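Local coordinates for protein acetyltransferase of GNAT family (Staphylococcus aureus subsp. aureus Mu50, PDB 3D8P) that belongs to the GNAT acetyltransferase family and probably transfers an acetyl group from acetyl-coenzyme A to an acceptor that is not established, at residues S125-Y130 against R155-N160. Residues are numbered along the deposited sequence; the frame is centred on the assembly and turned at random.
Sequences SAQYFY and RFYYRN. With EDO (1,2-ethanediol), chain F.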
loop_
_atom_site.group_PDB
_atom_site.type_symbol
_atom_site.label_atom_id
_atom_site.label_comp_id
_atom_site.label_asym_id
_atom_site.label_seq_id
_atom_site.Cartn_x
_atom_site.Cartn_y
_atom_site.Cartn_z
ATOM N N SER A 125 -12.348 -7.844 -0.907
ATOM C CA SER A 125 -11.426 -8.527 -1.798
ATOM C C SER A 125 -9.966 -8.420 -1.342
ATOM O O SER A 125 -9.210 -9.368 -1.455
ATOM C CB SER A 125 -11.588 -7.974 -3.213
ATOM O OG SER A 125 -10.542 -8.423 -4.055
ATOM N N ALA A 126 -9.570 -7.252 -0.850
ATOM C CA ALA A 126 -8.206 -7.044 -0.374
ATOM C C ALA A 126 -7.828 -8.005 0.753
ATOM O O ALA A 126 -6.671 -8.391 0.852
ATOM C CB ALA A 126 -8.000 -5.602 0.078
ATOM N N GLN A 127 -8.791 -8.391 1.592
ATOM C CA GLN A 127 -8.548 -9.324 2.725
ATOM C C GLN A 127 -8.139 -10.683 2.173
ATOM O O GLN A 127 -7.147 -11.248 2.586
ATOM C CB GLN A 127 -9.807 -9.551 3.601
ATOM C CG GLN A 127 -10.646 -8.315 3.996
ATOM C CD GLN A 127 -9.913 -7.348 4.893
ATOM O OE1 GLN A 127 -9.940 -6.136 4.667
ATOM N NE2 GLN A 127 -9.246 -7.870 5.902
ATOM N N TYR A 128 -8.937 -11.203 1.244
ATOM C CA TYR A 128 -8.627 -12.456 0.578
ATOM C C TYR A 128 -7.298 -12.378 -0.161
ATOM O O TYR A 128 -6.545 -13.350 -0.172
ATOM C CB TYR A 128 -9.718 -12.820 -0.408
ATOM C CG TYR A 128 -11.082 -12.994 0.211
ATOM C CD1 TYR A 128 -11.274 -13.824 1.317
ATOM C CD2 TYR A 128 -12.199 -12.371 -0.345
ATOM C CE1 TYR A 128 -12.543 -14.008 1.871
ATOM C CE2 TYR A 128 -13.472 -12.555 0.194
ATOM C CZ TYR A 128 -13.638 -13.368 1.301
ATOM O OH TYR A 128 -14.906 -13.537 1.825
ATOM N N PHE A 129 -7.015 -11.230 -0.782
ATOM C CA PHE A 129 -5.730 -11.032 -1.455
ATOM C C PHE A 129 -4.552 -11.182 -0.479
ATOM O O PHE A 129 -3.596 -11.901 -0.758
ATOM C CB PHE A 129 -5.652 -9.651 -2.135
ATOM C CG PHE A 129 -4.286 -9.337 -2.691
ATOM C CD1 PHE A 129 -3.893 -9.833 -3.928
ATOM C CD2 PHE A 129 -3.384 -8.583 -1.959
ATOM C CE1 PHE A 129 -2.626 -9.567 -4.436
ATOM C CE2 PHE A 129 -2.116 -8.307 -2.458
ATOM C CZ PHE A 129 -1.732 -8.794 -3.693
ATOM N N TYR A 130 -4.622 -10.504 0.660
ATOM C CA TYR A 130 -3.536 -10.590 1.642
ATOM C C TYR A 130 -3.399 -12.019 2.166
ATOM O O TYR A 130 -2.299 -12.524 2.242
ATOM C CB TYR A 130 -3.736 -9.604 2.794
ATOM C CG TYR A 130 -3.826 -8.161 2.354
ATOM C CD1 TYR A 130 -2.821 -7.590 1.595
ATOM C CD2 TYR A 130 -4.905 -7.357 2.723
ATOM C CE1 TYR A 130 -2.880 -6.274 1.197
ATOM C CE2 TYR A 130 -4.969 -6.032 2.321
ATOM C CZ TYR A 130 -3.945 -5.498 1.545
ATOM O OH TYR A 130 -3.973 -4.177 1.127
ATOM N N ARG A 155 -8.831 -4.541 10.739
ATOM C CA ARG A 155 -8.265 -5.861 10.465
ATOM C C ARG A 155 -6.773 -5.676 10.269
ATOM O O ARG A 155 -6.335 -4.742 9.560
ATOM C CB ARG A 155 -8.892 -6.520 9.218
ATOM C CG ARG A 155 -10.438 -6.626 9.187
ATOM C CD ARG A 155 -10.995 -7.817 9.905
ATOM N NE ARG A 155 -10.582 -9.078 9.290
ATOM C CZ ARG A 155 -11.285 -9.819 8.434
ATOM N NH1 ARG A 155 -12.486 -9.452 7.996
ATOM N NH2 ARG A 155 -10.760 -10.958 8.005
ATOM N N PHE A 156 -5.990 -6.555 10.890
ATOM C CA PHE A 156 -4.524 -6.441 10.888
ATOM C C PHE A 156 -3.876 -7.710 10.402
ATOM O O PHE A 156 -4.353 -8.793 10.672
ATOM C CB PHE A 156 -4.004 -6.062 12.289
ATOM C CG PHE A 156 -4.609 -4.806 12.800
ATOM C CD1 PHE A 156 -4.115 -3.566 12.374
ATOM C CD2 PHE A 156 -5.710 -4.855 13.627
ATOM C CE1 PHE A 156 -4.719 -2.386 12.803
ATOM C CE2 PHE A 156 -6.346 -3.692 14.027
ATOM C CZ PHE A 156 -5.825 -2.461 13.645
ATOM N N TYR A 157 -2.777 -7.561 9.690
ATOM C CA TYR A 157 -2.105 -8.677 9.086
ATOM C C TYR A 157 -0.588 -8.511 9.144
ATOM O O TYR A 157 -0.074 -7.420 9.331
ATOM C CB TYR A 157 -2.544 -8.840 7.624
ATOM C CG TYR A 157 -3.993 -9.160 7.400
ATOM C CD1 TYR A 157 -4.945 -8.147 7.346
ATOM C CD2 TYR A 157 -4.421 -10.461 7.208
ATOM C CE1 TYR A 157 -6.297 -8.429 7.117
ATOM C CE2 TYR A 157 -5.775 -10.751 6.961
ATOM C CZ TYR A 157 -6.697 -9.727 6.928
ATOM O OH TYR A 157 -8.026 -9.982 6.712
ATOM N N TYR A 158 0.108 -9.630 8.987
ATOM C CA TYR A 158 1.555 -9.670 8.989
ATOM C C TYR A 158 2.059 -10.742 8.013
ATOM O O TYR A 158 1.526 -11.846 7.927
ATOM C CB TYR A 158 2.135 -9.917 10.399
ATOM C CG TYR A 158 3.651 -10.082 10.407
ATOM C CD1 TYR A 158 4.494 -8.984 10.418
ATOM C CD2 TYR A 158 4.229 -11.356 10.403
ATOM C CE1 TYR A 158 5.897 -9.150 10.404
ATOM C CE2 TYR A 158 5.599 -11.532 10.388
ATOM C CZ TYR A 158 6.435 -10.416 10.387
ATOM O OH TYR A 158 7.800 -10.595 10.401
ATOM N N ARG A 159 3.091 -10.366 7.267
ATOM C CA ARG A 159 3.797 -11.268 6.405
ATOM C C ARG A 159 5.256 -11.253 6.788
ATOM O O ARG A 159 5.894 -10.206 6.772
ATOM C CB ARG A 159 3.683 -10.865 4.936
ATOM C CG ARG A 159 4.531 -11.756 4.036
ATOM C CD ARG A 159 4.121 -11.680 2.584
ATOM N NE ARG A 159 4.999 -12.514 1.766
ATOM C CZ ARG A 159 4.949 -12.594 0.439
ATOM N NH1 ARG A 159 4.075 -11.889 -0.263
ATOM N NH2 ARG A 159 5.816 -13.359 -0.197
ATOM N N ASN A 160 5.762 -12.423 7.132
ATOM C CA ASN A 160 7.158 -12.636 7.460
ATOM C C ASN A 160 7.987 -12.809 6.205
ATOM O O ASN A 160 7.635 -13.593 5.319
ATOM C CB ASN A 160 7.331 -13.902 8.283
ATOM C CG ASN A 160 8.653 -13.927 9.027
ATOM O OD1 ASN A 160 8.920 -13.049 9.866
ATOM N ND2 ASN A 160 9.476 -14.954 8.753
HETATM C C1 EDO F . -6.875 -0.885 0.531
HETATM O O1 EDO F . -5.619 -0.201 0.686
HETATM C C2 EDO F . -6.718 -2.372 0.791
HETATM O O2 EDO F . -6.425 -2.615 2.180
#
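Q127 meets R155 and Y157 where helix 124-132 of the GNAT fold lies against strand 155-160 of the central mixed sheet. A little over one turn of this helix carries A126, Q127 and Y130. A126 comes first: its CB touches C2 of a 1,2-ethanediol, probably from the crystallisation liquor, at 3.5 Å. Q127, long and flexible, bends at chi2 (-65°) and sends its amide end to the strand. There it crosses the Y157 side chain at about a right angle, the amide and ring planes 47° apart. Q127 CB lies 3.6 Å from Y157 OH, so the base of the side chain also touches the hydroxyl. R155 bends at chi2 and chi3, laying one face of its guanidinium against the amide end of Q127, while its nitrogens form salt bridges with D121 and E137. Buried Y157 is suited to this junction, since its ring packs on L117 and T119 and its hydroxyl ends beside the Q127 amide. Y130 probably corresponds to the tyrosine that in many GNAT enzymes lies near the sulfur of the cofactor. Its ring packs on L117 and M84, and Y130 OH hydrogen-bonds the diol's O2 at 3.1 Å.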